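Local coordinates for adenylate kinase (Cryptosporidium parvum Iowa II, PDB 3BE4), which probably transfers a phosphate group between ATP and AMP, as adenylate kinases do, and here holds the two-headed inhibitor bis(adenosine)-5'-pentaphosphate, at residues A[33-36]-A[37-40]; A[133-137]-A[138-142]; A[141-144]-A[145-148]. All blocks are in the same frame, centred on the assembly; numbering follows the deposited sequence.

Interaction 1 (A[33-36]-A[37-40]); sequences HLST and GDML. With AP5 (bis(adenosine)-5'-pentaphosphate), chain C.
Ser35 and Asp38 meet where an edge strand of the parallel sheet of this P-loop-type fold turns directly into a helix, and Ser35 is the N-cap. Its OG takes the backbone N-H of Asp38 at 3.0 Å between Ser35 OG and Asp38 N, nearly straight at 168°. The torsion that sets CB-OG anti to the backbone N of Ser35 (chi1 160°) swings the hydroxyl round to the first turn, where a short polar side chain can stand in for a missing helical carbonyl. The Ser35 carbonyl then starts the regular pattern by accepting from Met39 N, and Met39 lays CG and SD alongside that same oxygen, its sulfur also brushing Leu34 CB at 4.1 Å.

One residue on, Thr36 binds the adenosine that probably occupies the AMP site, as in other adenylate kinases. Its hydroxyl donates to the adenine, with 2.8 Å between Thr36 OG1 and AP5 N7A, while its carbonyl accepts from Leu40 N. Leu40 in turn brings CD1 to 3.6 Å from AP5 N9A, a van der Waals contact with the purine. Gly37, with no side chain, lets the helix start come close to the alpha-phosphate end, with 3.4 Å between Gly37 CA and AP5 O5F. A water bridges the two, accepting from Gly37 N at 2.8 Å between Gly37 N and the water oxygen, and donating to AP5 O2A, 2.6 Å from that same oxygen.

Further out, helix 66-78 packs on Leu34, Thr36 and Met39. The His33 ring and Asp38 carboxylate cross almost perpendicularly without bonding; His33 NE2 is instead hydrogen-bonded to Asp89 OD2 of the neighbouring strand.

Interaction 2 (A[133-137]-A[138-142]); sequences CTHPA and SGRIY. With AP5 (bis(adenosine)-5'-pentaphosphate), chain C.
Extended away from its own amide nitrogen (chi1 179°), the His135 ring reaches across the turn to Ser138, whose chi1 of 65° tucks OG between its own backbone N and carbonyl carbon. The two meet at 2.7 Å between His135 ND1 and Ser138 OG, the hydroxyl lying in the ring plane at its edge; either could donate. The same OG accepts from Arg140 N, 2.9 Å from Ser138 OG to Arg140 N, making an ST turn, and it sits over one face of the Arg140 guanidinium. That group runs beside the imidazole, their planes 21° apart, and its NH2 forms a salt bridge with Asp155, while His135 NE2 bonds Glu160.

These side chains tie up the end of a beta hairpin in the active-site lid. Cys133 and Tyr142 form its antiparallel hydrogen-bonded pair, with 2.8 Å from Tyr142 N to Cys133 O. Thr134 and Ile141 follow as the non-hydrogen-bonded pair. At the turn the His135 carbonyl accepts from Gly139 N (2.7 Å between His135 O and Gly139 N) and, more weakly, from Ser138 N; Gly139 fits because its backbone angles favour a residue lacking a CB.

The Tyr142 carbonyl takes both Cys133 N and the ribose hydroxyl O3J of AP5, so one oxygen couples hairpin pairing to ligand binding, and closure of the lid would probably bring that shared acceptor to the nucleotide.

Interaction 3 (A[141-144]-A[145-148]); sequences IYHV and KYNP. With AP5 (bis(adenosine)-5'-pentaphosphate), chain C.
The chain doubles back between His143 and Asn147, a single antiparallel hydrogen-bonded bridge in which His143 N gives to Asn147 O (2.9 Å between those atoms) from well above the carbonyl plane and Asn147 N returns to His143 O. Within this tight bend the His143 ring does the polar work. Its CG stands anti to the backbone N (chi1 -168°), which turns ND1 back over the bend to accept two amide hydrogens: from Lys145 N, 3.0 Å from His143 ND1, and from Tyr146 N, 3.2 Å from His143 ND1. The second donor lies further out of the ring plane, at 34°. Bound twice at ND1 and, through NE2, to the Glu127 carbonyl, the imidazole has little freedom to rotate.

The rings of His143 and Tyr146 form an offset stack, centroids 4.6 Å apart and planes at 27°, with Tyr146 CD2 over a face of the imidazole. Lys145 CB covers one face of the phenol ring, and Glu127 receives both Lys145 NZ and Tyr146 OH.

This turn follows the second strand of the lid hairpin and lines the pocket of what is probably the ATP-side adenosine, as in other adenylate kinases. Tyr146 brings CB to 3.3 Å from AP5 C2B, an apolar touch on the adenine, and His143 sets CB beside the ribose hydroxyls. A water accepts from Asn147 ND2 (2.8 Å from the water oxygen), donates to Ile141 O, and bonds AP5 O2J at 2.7 Å from that oxygen.

From the N terminus, interaction 1 comes first: it is complete at 33-40, where strand 32-35 of the parallel core sheet runs into helix 36-45. About a hundred residues later the chain enters the lid, where interaction 2 closes the hairpin of strands 132-134 and 141-143. Interaction 3 begins on that second strand, sharing Ile141 and Tyr142, and closes the next turn at 143-147; the two run in series with an overlap, neither enclosing the other. Interactions 1 and 2 do not touch, their centres about 12 Å apart, but AP5 links all three: 33-40 meets one adenosine end, 133-142 and 141-148 the other.

Interaction 1 (A[33-36]-A[37-40])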
loop_
_atom_site.group_PDB
_atom_site.type_symbol
_atom_site.label_atom_id
_atom_site.label_comp_id
_atom_site.label_asym_id
_atom_site.label_seq_id
_atom_site.Cartn_x
_atom_site.Cartn_y
_atom_site.Cartn_z
ATOM N N HIS A 33 -1.361 8.656 4.474
ATOM C CA HIS A 33 -1.135 7.441 3.742
ATOM C C HIS A 33 -0.590 6.415 4.778
ATOM O O HIS A 33 0.503 6.639 5.365
ATOM C CB HIS A 33 -0.069 7.758 2.749
ATOM C CG HIS A 33 0.411 6.549 2.035
ATOM N ND1 HIS A 33 1.683 6.485 1.534
ATOM C CD2 HIS A 33 -0.213 5.375 1.708
ATOM C CE1 HIS A 33 1.875 5.296 0.951
ATOM N NE2 HIS A 33 0.717 4.632 0.997
ATOM N N LEU A 34 -1.284 5.285 4.952
ATOM C CA LEU A 34 -0.786 4.258 5.811
ATOM C C LEU A 34 -0.417 2.976 5.053
ATOM O O LEU A 34 -1.341 2.281 4.666
ATOM C CB LEU A 34 -1.850 3.905 6.851
ATOM C CG LEU A 34 -2.126 4.839 8.093
ATOM C CD1 LEU A 34 -2.811 6.011 7.720
ATOM C CD2 LEU A 34 -3.064 4.148 9.122
ATOM N N SER A 35 0.868 2.822 4.715
ATOM C CA SER A 35 1.364 1.640 4.089
ATOM C C SER A 35 1.905 0.830 5.240
ATOM O O SER A 35 2.942 1.263 5.775
ATOM C CB SER A 35 2.430 2.003 3.075
ATOM O OG SER A 35 3.264 0.902 2.746
ATOM N N THR A 36 1.299 -0.369 5.586
ATOM C CA THR A 36 1.865 -1.072 6.641
ATOM C C THR A 36 3.263 -1.688 6.237
ATOM O O THR A 36 4.109 -1.860 7.159
ATOM C CB THR A 36 0.944 -2.241 7.002
ATOM O OG1 THR A 36 0.343 -2.690 5.830
ATOM C CG2 THR A 36 -0.190 -1.722 7.928
ATOM N N GLY A 37 3.545 -1.821 4.965
ATOM C CA GLY A 37 4.927 -2.283 4.565
ATOM C C GLY A 37 5.923 -1.128 4.853
ATOM O O GLY A 37 6.975 -1.396 5.459
ATOM N N ASP A 38 5.582 0.092 4.489
ATOM C CA ASP A 38 6.542 1.133 4.852
ATOM C C ASP A 38 6.663 1.327 6.347
ATOM O O ASP A 38 7.777 1.630 6.811
ATOM C CB ASP A 38 6.076 2.504 4.284
ATOM C CG ASP A 38 6.057 2.597 2.729
ATOM O OD1 ASP A 38 6.664 1.703 1.915
ATOM O OD2 ASP A 38 5.414 3.656 2.235
ATOM N N MET A 39 5.582 1.224 7.111
ATOM C CA MET A 39 5.514 1.296 8.573
ATOM C C MET A 39 6.364 0.204 9.240
ATOM O O MET A 39 7.122 0.440 10.178
ATOM C CB MET A 39 4.082 1.274 9.116
ATOM C CG MET A 39 3.231 2.478 8.711
ATOM S SD MET A 39 1.383 2.167 8.624
ATOM C CE MET A 39 1.039 1.615 10.308
ATOM N N LEU A 40 6.264 -1.005 8.689
ATOM C CA LEU A 40 7.174 -2.066 9.147
ATOM C C LEU A 40 8.614 -1.798 8.831
ATOM O O LEU A 40 9.411 -2.015 9.757
ATOM C CB LEU A 40 6.740 -3.419 8.525
ATOM C CG LEU A 40 5.436 -3.981 9.104
ATOM C CD1 LEU A 40 4.973 -5.127 8.164
ATOM C CD2 LEU A 40 5.598 -4.525 10.536
HETATM P PA AP5 C . 4.708 -3.603 1.055
HETATM O O1A AP5 C . 5.832 -2.568 1.226
HETATM O O2A AP5 C . 3.322 -3.158 1.017
HETATM O O3A AP5 C . 5.023 -4.496 -0.237
HETATM P PB AP5 C . 4.057 -5.278 -1.227
HETATM O O1B AP5 C . 2.827 -5.670 -0.564
HETATM O O2B AP5 C . 4.930 -6.315 -1.945
HETATM O O3B AP5 C . 3.703 -4.027 -2.293
HETATM P PG AP5 C . 4.667 -2.990 -2.961
HETATM O O1G AP5 C . 5.801 -3.742 -3.566
HETATM O O2G AP5 C . 4.924 -1.941 -1.959
HETATM O O3G AP5 C . 3.658 -2.537 -4.090
HETATM P PD AP5 C . 2.891 -1.142 -4.450
HETATM O O1D AP5 C . 3.171 -0.178 -3.378
HETATM O O2D AP5 C . 1.519 -1.537 -4.809
HETATM O O3D AP5 C . 3.593 -0.736 -5.829
HETATM P PE AP5 C . 4.578 0.485 -6.107
HETATM O O1E AP5 C . 5.708 0.378 -5.228
HETATM O O2E AP5 C . 3.828 1.802 -6.146
HETATM O O5F AP5 C . 4.746 -4.723 2.194
HETATM C C5F AP5 C . 6.081 -5.168 2.484
HETATM C C4F AP5 C . 5.846 -6.544 3.235
HETATM O O4F AP5 C . 5.541 -6.223 4.571
HETATM C C3F AP5 C . 4.763 -7.443 2.774
HETATM O O3F AP5 C . 5.170 -8.251 1.692
HETATM C C2F AP5 C . 4.611 -8.252 4.079
HETATM O O2F AP5 C . 5.796 -9.108 4.315
HETATM C C1F AP5 C . 4.624 -7.177 5.150
HETATM N N9A AP5 C . 3.311 -6.618 5.325
HETATM C C8A AP5 C . 2.966 -5.295 4.933
HETATM N N7A AP5 C . 1.701 -5.049 5.231
HETATM C C5A AP5 C . 1.201 -6.197 5.878
HETATM C C6A AP5 C . -0.029 -6.463 6.448
HETATM N N6A AP5 C . -1.152 -5.738 6.389
HETATM N N1A AP5 C . -0.130 -7.759 7.014
HETATM C C2A AP5 C . 0.936 -8.528 7.059
HETATM N N3A AP5 C . 2.157 -8.306 6.525
HETATM C C4A AP5 C . 2.301 -7.018 5.966
HETATM O O5J AP5 C . 4.937 0.206 -7.610
HETATM C C5J AP5 C . 5.847 -0.946 -7.967
HETATM C C4J AP5 C . 6.624 -0.460 -9.210
HETATM O O4J AP5 C . 5.809 -0.194 -10.368
HETATM C C3J AP5 C . 7.508 0.750 -8.899
HETATM O O3J AP5 C . 8.731 0.622 -9.593
HETATM C C2J AP5 C . 6.671 1.783 -9.587
HETATM O O2J AP5 C . 7.468 2.870 -10.036
HETATM C C1J AP5 C . 6.106 1.234 -10.823
HETATM N N9B AP5 C . 4.833 1.675 -11.302
HETATM C C8B AP5 C . 3.767 2.148 -10.538
HETATM N N7B AP5 C . 2.736 2.390 -11.369
HETATM C C5B AP5 C . 3.127 2.088 -12.651
HETATM C C6B AP5 C . 2.430 1.979 -13.896
HETATM N N6B AP5 C . 1.148 2.334 -13.968
HETATM N N1B AP5 C . 3.135 1.580 -14.990
HETATM C C2B AP5 C . 4.461 1.141 -14.854
HETATM N N3B AP5 C . 5.152 1.133 -13.674
HETATM C C4B AP5 C . 4.458 1.517 -12.540
HETATM O O HOH W 1 1.743 -2.161 2.872
#

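Interaction 2 (A[133-137]-A[138-142])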
loop_
_atom_site.group_PDB
_atom_site.type_symbol
_atom_site.label_atom_id
_atom_site.label_comp_id
_atom_site.label_asym_id
_atom_site.label_seq_id
_atom_site.Cartn_x
_atom_site.Cartn_y
_atom_site.Cartn_z
ATOM N N CYS A 133 13.026 1.010 -7.918
ATOM C CA CYS A 133 13.961 1.381 -6.799
ATOM C C CYS A 133 13.310 2.442 -5.909
ATOM O O CYS A 133 12.273 3.082 -6.316
ATOM C CB CYS A 133 15.226 2.038 -7.336
ATOM S SG CYS A 133 15.065 3.080 -8.654
ATOM N N THR A 134 13.847 2.571 -4.702
ATOM C CA THR A 134 13.089 3.241 -3.699
ATOM C C THR A 134 13.972 4.245 -2.953
ATOM O O THR A 134 15.164 4.015 -2.805
ATOM C CB THR A 134 12.647 2.251 -2.662
ATOM O OG1 THR A 134 11.826 1.215 -3.334
ATOM C CG2 THR A 134 11.851 2.985 -1.522
ATOM N N HIS A 135 13.415 5.454 -2.664
ATOM C CA HIS A 135 14.091 6.314 -1.670
ATOM C C HIS A 135 13.742 5.861 -0.241
ATOM O O HIS A 135 12.569 5.998 0.230
ATOM C CB HIS A 135 13.624 7.732 -2.027
ATOM C CG HIS A 135 14.208 8.727 -1.076
ATOM N ND1 HIS A 135 13.432 9.519 -0.241
ATOM C CD2 HIS A 135 15.508 8.952 -0.752
ATOM C CE1 HIS A 135 14.245 10.282 0.490
ATOM N NE2 HIS A 135 15.508 9.988 0.186
ATOM N N PRO A 136 14.708 5.245 0.501
ATOM C CA PRO A 136 14.344 4.613 1.783
ATOM C C PRO A 136 13.751 5.543 2.850
ATOM O O PRO A 136 12.875 5.125 3.556
ATOM C CB PRO A 136 15.649 3.908 2.242
ATOM C CG PRO A 136 16.733 4.399 1.302
ATOM C CD PRO A 136 16.138 5.065 0.144
ATOM N N ALA A 137 14.128 6.830 2.873
ATOM C CA ALA A 137 13.675 7.675 4.015
ATOM C C ALA A 137 12.236 8.069 3.851
ATOM O O ALA A 137 11.518 8.308 4.845
ATOM C CB ALA A 137 14.517 8.971 4.040
ATOM N N SER A 138 11.761 8.190 2.598
ATOM C CA SER A 138 10.403 8.740 2.325
ATOM C C SER A 138 9.512 7.653 1.814
ATOM O O SER A 138 8.269 7.737 1.940
ATOM C CB SER A 138 10.368 9.790 1.254
ATOM O OG SER A 138 10.728 9.249 -0.032
ATOM N N GLY A 139 10.129 6.614 1.256
ATOM C CA GLY A 139 9.295 5.488 0.730
ATOM C C GLY A 139 8.940 5.810 -0.744
ATOM O O GLY A 139 8.181 5.052 -1.362
ATOM N N ARG A 140 9.339 6.978 -1.289
ATOM C CA ARG A 140 9.059 7.227 -2.685
ATOM C C ARG A 140 9.633 6.117 -3.603
ATOM O O ARG A 140 10.710 5.588 -3.335
ATOM C CB ARG A 140 9.640 8.538 -3.179
ATOM C CG ARG A 140 8.793 9.813 -2.654
ATOM C CD ARG A 140 9.349 11.117 -3.318
ATOM N NE ARG A 140 10.554 11.521 -2.574
ATOM C CZ ARG A 140 10.577 12.083 -1.347
ATOM N NH1 ARG A 140 9.438 12.347 -0.673
ATOM N NH2 ARG A 140 11.742 12.393 -0.762
ATOM N N ILE A 141 8.909 5.873 -4.677
ATOM C CA ILE A 141 9.331 4.746 -5.552
ATOM C C ILE A 141 9.427 5.230 -6.977
ATOM O O ILE A 141 8.652 6.167 -7.479
ATOM C CB ILE A 141 8.250 3.595 -5.788
ATOM C CG1 ILE A 141 6.805 3.897 -5.447
ATOM C CG2 ILE A 141 8.760 2.228 -6.066
ATOM C CD1 ILE A 141 6.164 4.065 -4.083
ATOM N N TYR A 142 10.358 4.586 -7.683
ATOM C CA TYR A 142 10.558 4.908 -9.129
ATOM C C TYR A 142 10.667 3.609 -9.913
ATOM O O TYR A 142 10.766 2.503 -9.282
ATOM C CB TYR A 142 11.844 5.646 -9.329
ATOM C CG TYR A 142 11.904 6.930 -8.492
ATOM C CD1 TYR A 142 11.545 8.141 -9.088
ATOM C CD2 TYR A 142 12.275 6.903 -7.162
ATOM C CE1 TYR A 142 11.567 9.310 -8.330
ATOM C CE2 TYR A 142 12.286 8.049 -6.382
ATOM C CZ TYR A 142 11.962 9.247 -7.009
ATOM O OH TYR A 142 11.989 10.426 -6.198
HETATM P PA AP5 C . 4.708 -3.603 1.055
HETATM O O1A AP5 C . 5.832 -2.568 1.226
HETATM O O2A AP5 C . 3.322 -3.158 1.017
HETATM O O3A AP5 C . 5.023 -4.496 -0.237
HETATM P PB AP5 C . 4.057 -5.278 -1.227
HETATM O O1B AP5 C . 2.827 -5.670 -0.564
HETATM O O2B AP5 C . 4.930 -6.315 -1.945
HETATM O O3B AP5 C . 3.703 -4.027 -2.293
HETATM P PG AP5 C . 4.667 -2.990 -2.961
HETATM O O1G AP5 C . 5.801 -3.742 -3.566
HETATM O O2G AP5 C . 4.924 -1.941 -1.959
HETATM O O3G AP5 C . 3.658 -2.537 -4.090
HETATM P PD AP5 C . 2.891 -1.142 -4.450
HETATM O O1D AP5 C . 3.171 -0.178 -3.378
HETATM O O2D AP5 C . 1.519 -1.537 -4.809
HETATM O O3D AP5 C . 3.593 -0.736 -5.829
HETATM P PE AP5 C . 4.578 0.485 -6.107
HETATM O O1E AP5 C . 5.708 0.378 -5.228
HETATM O O2E AP5 C . 3.828 1.802 -6.146
HETATM O O5F AP5 C . 4.746 -4.723 2.194
HETATM C C5F AP5 C . 6.081 -5.168 2.484
HETATM C C4F AP5 C . 5.846 -6.544 3.235
HETATM O O4F AP5 C . 5.541 -6.223 4.571
HETATM C C3F AP5 C . 4.763 -7.443 2.774
HETATM O O3F AP5 C . 5.170 -8.251 1.692
HETATM C C2F AP5 C . 4.611 -8.252 4.079
HETATM O O2F AP5 C . 5.796 -9.108 4.315
HETATM C C1F AP5 C . 4.624 -7.177 5.150
HETATM N N9A AP5 C . 3.311 -6.618 5.325
HETATM C C8A AP5 C . 2.966 -5.295 4.933
HETATM N N7A AP5 C . 1.701 -5.049 5.231
HETATM C C5A AP5 C . 1.201 -6.197 5.878
HETATM C C6A AP5 C . -0.029 -6.463 6.448
HETATM N N6A AP5 C . -1.152 -5.738 6.389
HETATM N N1A AP5 C . -0.130 -7.759 7.014
HETATM C C2A AP5 C . 0.936 -8.528 7.059
HETATM N N3A AP5 C . 2.157 -8.306 6.525
HETATM C C4A AP5 C . 2.301 -7.018 5.966
HETATM O O5J AP5 C . 4.937 0.206 -7.610
HETATM C C5J AP5 C . 5.847 -0.946 -7.967
HETATM C C4J AP5 C . 6.624 -0.460 -9.210
HETATM O O4J AP5 C . 5.809 -0.194 -10.368
HETATM C C3J AP5 C . 7.508 0.750 -8.899
HETATM O O3J AP5 C . 8.731 0.622 -9.593
HETATM C C2J AP5 C . 6.671 1.783 -9.587
HETATM O O2J AP5 C . 7.468 2.870 -10.036
HETATM C C1J AP5 C . 6.106 1.234 -10.823
HETATM N N9B AP5 C . 4.833 1.675 -11.302
HETATM C C8B AP5 C . 3.767 2.148 -10.538
HETATM N N7B AP5 C . 2.736 2.390 -11.369
HETATM C C5B AP5 C . 3.127 2.088 -12.651
HETATM C C6B AP5 C . 2.430 1.979 -13.896
HETATM N N6B AP5 C . 1.148 2.334 -13.968
HETATM N N1B AP5 C . 3.135 1.580 -14.990
HETATM C C2B AP5 C . 4.461 1.141 -14.854
HETATM N N3B AP5 C . 5.152 1.133 -13.674
HETATM C C4B AP5 C . 4.458 1.517 -12.540
#

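Interaction 3 (A[141-144]-A[145-148])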
loop_
_atom_site.group_PDB
_atom_site.type_symbol
_atom_site.label_atom_id
_atom_site.label_comp_id
_atom_site.label_asym_id
_atom_site.label_seq_id
_atom_site.Cartn_x
_atom_site.Cartn_y
_atom_site.Cartn_z
ATOM N N ILE A 141 8.909 5.873 -4.677
ATOM C CA ILE A 141 9.331 4.746 -5.552
ATOM C C ILE A 141 9.427 5.230 -6.977
ATOM O O ILE A 141 8.652 6.167 -7.479
ATOM C CB ILE A 141 8.250 3.595 -5.788
ATOM C CG1 ILE A 141 6.805 3.897 -5.447
ATOM C CG2 ILE A 141 8.760 2.228 -6.066
ATOM C CD1 ILE A 141 6.164 4.065 -4.083
ATOM N N TYR A 142 10.358 4.586 -7.683
ATOM C CA TYR A 142 10.558 4.908 -9.129
ATOM C C TYR A 142 10.667 3.609 -9.913
ATOM O O TYR A 142 10.766 2.503 -9.282
ATOM C CB TYR A 142 11.844 5.646 -9.329
ATOM C CG TYR A 142 11.904 6.930 -8.492
ATOM C CD1 TYR A 142 11.545 8.141 -9.088
ATOM C CD2 TYR A 142 12.275 6.903 -7.162
ATOM C CE1 TYR A 142 11.567 9.310 -8.330
ATOM C CE2 TYR A 142 12.286 8.049 -6.382
ATOM C CZ TYR A 142 11.962 9.247 -7.009
ATOM O OH TYR A 142 11.989 10.426 -6.198
ATOM N N HIS A 143 10.595 3.718 -11.214
ATOM C CA HIS A 143 10.782 2.492 -12.055
ATOM C C HIS A 143 11.761 2.920 -13.167
ATOM O O HIS A 143 11.466 3.912 -13.865
ATOM C CB HIS A 143 9.445 2.062 -12.670
ATOM C CG HIS A 143 9.567 0.661 -13.264
ATOM N ND1 HIS A 143 10.184 0.462 -14.504
ATOM C CD2 HIS A 143 9.148 -0.540 -12.828
ATOM C CE1 HIS A 143 10.160 -0.845 -14.778
ATOM N NE2 HIS A 143 9.534 -1.461 -13.779
ATOM N N VAL A 144 12.813 2.148 -13.368
ATOM C CA VAL A 144 13.825 2.546 -14.339
ATOM C C VAL A 144 13.328 2.673 -15.744
ATOM O O VAL A 144 13.877 3.536 -16.546
ATOM C CB VAL A 144 14.999 1.602 -14.119
ATOM C CG1 VAL A 144 14.678 0.175 -14.650
ATOM C CG2 VAL A 144 16.317 2.235 -14.575
ATOM N N LYS A 145 12.251 1.951 -16.144
ATOM C CA LYS A 145 11.660 2.126 -17.453
ATOM C C LYS A 145 10.464 3.097 -17.459
ATOM O O LYS A 145 10.339 3.938 -18.409
ATOM C CB LYS A 145 11.152 0.761 -17.947
ATOM C CG LYS A 145 12.212 -0.274 -18.147
ATOM C CD LYS A 145 11.469 -1.514 -18.740
ATOM C CE LYS A 145 12.477 -2.552 -18.958
ATOM N NZ LYS A 145 11.692 -3.812 -19.596
ATOM N N TYR A 146 9.517 2.902 -16.517
ATOM C CA TYR A 146 8.116 3.464 -16.704
ATOM C C TYR A 146 7.884 4.637 -15.776
ATOM O O TYR A 146 6.854 5.357 -15.984
ATOM C CB TYR A 146 7.095 2.382 -16.385
ATOM C CG TYR A 146 7.379 1.174 -17.199
ATOM C CD1 TYR A 146 7.529 1.187 -18.619
ATOM C CD2 TYR A 146 7.489 -0.094 -16.518
ATOM C CE1 TYR A 146 7.844 0.020 -19.327
ATOM C CE2 TYR A 146 7.780 -1.178 -17.220
ATOM C CZ TYR A 146 7.886 -1.143 -18.589
ATOM O OH TYR A 146 8.242 -2.278 -19.341
ATOM N N ASN A 147 8.763 4.930 -14.837
ATOM C CA ASN A 147 8.585 6.065 -13.944
ATOM C C ASN A 147 9.896 6.433 -13.289
ATOM O O ASN A 147 10.079 6.419 -12.072
ATOM C CB ASN A 147 7.527 5.775 -12.869
ATOM C CG ASN A 147 6.994 7.044 -12.245
ATOM O OD1 ASN A 147 7.182 8.158 -12.802
ATOM N ND2 ASN A 147 6.288 6.900 -11.171
ATOM N N PRO A 148 10.851 6.893 -14.112
ATOM C CA PRO A 148 12.222 7.087 -13.639
ATOM C C PRO A 148 12.428 8.319 -12.792
ATOM O O PRO A 148 11.580 9.233 -12.927
ATOM C CB PRO A 148 13.015 7.209 -14.985
ATOM C CG PRO A 148 12.070 6.527 -16.011
ATOM C CD PRO A 148 10.738 6.984 -15.552
HETATM P PA AP5 C . 4.708 -3.603 1.055
HETATM O O1A AP5 C . 5.832 -2.568 1.226
HETATM O O2A AP5 C . 3.322 -3.158 1.017
HETATM O O3A AP5 C . 5.023 -4.496 -0.237
HETATM P PB AP5 C . 4.057 -5.278 -1.227
HETATM O O1B AP5 C . 2.827 -5.670 -0.564
HETATM O O2B AP5 C . 4.930 -6.315 -1.945
HETATM O O3B AP5 C . 3.703 -4.027 -2.293
HETATM P PG AP5 C . 4.667 -2.990 -2.961
HETATM O O1G AP5 C . 5.801 -3.742 -3.566
HETATM O O2G AP5 C . 4.924 -1.941 -1.959
HETATM O O3G AP5 C . 3.658 -2.537 -4.090
HETATM P PD AP5 C . 2.891 -1.142 -4.450
HETATM O O1D AP5 C . 3.171 -0.178 -3.378
HETATM O O2D AP5 C . 1.519 -1.537 -4.809
HETATM O O3D AP5 C . 3.593 -0.736 -5.829
HETATM P PE AP5 C . 4.578 0.485 -6.107
HETATM O O1E AP5 C . 5.708 0.378 -5.228
HETATM O O2E AP5 C . 3.828 1.802 -6.146
HETATM O O5F AP5 C . 4.746 -4.723 2.194
HETATM C C5F AP5 C . 6.081 -5.168 2.484
HETATM C C4F AP5 C . 5.846 -6.544 3.235
HETATM O O4F AP5 C . 5.541 -6.223 4.571
HETATM C C3F AP5 C . 4.763 -7.443 2.774
HETATM O O3F AP5 C . 5.170 -8.251 1.692
HETATM C C2F AP5 C . 4.611 -8.252 4.079
HETATM O O2F AP5 C . 5.796 -9.108 4.315
HETATM C C1F AP5 C . 4.624 -7.177 5.150
HETATM N N9A AP5 C . 3.311 -6.618 5.325
HETATM C C8A AP5 C . 2.966 -5.295 4.933
HETATM N N7A AP5 C . 1.701 -5.049 5.231
HETATM C C5A AP5 C . 1.201 -6.197 5.878
HETATM C C6A AP5 C . -0.029 -6.463 6.448
HETATM N N6A AP5 C . -1.152 -5.738 6.389
HETATM N N1A AP5 C . -0.130 -7.759 7.014
HETATM C C2A AP5 C . 0.936 -8.528 7.059
HETATM N N3A AP5 C . 2.157 -8.306 6.525
HETATM C C4A AP5 C . 2.301 -7.018 5.966
HETATM O O5J AP5 C . 4.937 0.206 -7.610
HETATM C C5J AP5 C . 5.847 -0.946 -7.967
HETATM C C4J AP5 C . 6.624 -0.460 -9.210
HETATM O O4J AP5 C . 5.809 -0.194 -10.368
HETATM C C3J AP5 C . 7.508 0.750 -8.899
HETATM O O3J AP5 C . 8.731 0.622 -9.593
HETATM C C2J AP5 C . 6.671 1.783 -9.587
HETATM O O2J AP5 C . 7.468 2.870 -10.036
HETATM C C1J AP5 C . 6.106 1.234 -10.823
HETATM N N9B AP5 C . 4.833 1.675 -11.302
HETATM C C8B AP5 C . 3.767 2.148 -10.538
HETATM N N7B AP5 C . 2.736 2.390 -11.369
HETATM C C5B AP5 C . 3.127 2.088 -12.651
HETATM C C6B AP5 C . 2.430 1.979 -13.896
HETATM N N6B AP5 C . 1.148 2.334 -13.968
HETATM N N1B AP5 C . 3.135 1.580 -14.990
HETATM C C2B AP5 C . 4.461 1.141 -14.854
HETATM N N3B AP5 C . 5.152 1.133 -13.674
HETATM C C4B AP5 C . 4.458 1.517 -12.540
HETATM O O HOH W 2 6.451 5.149 -9.027
#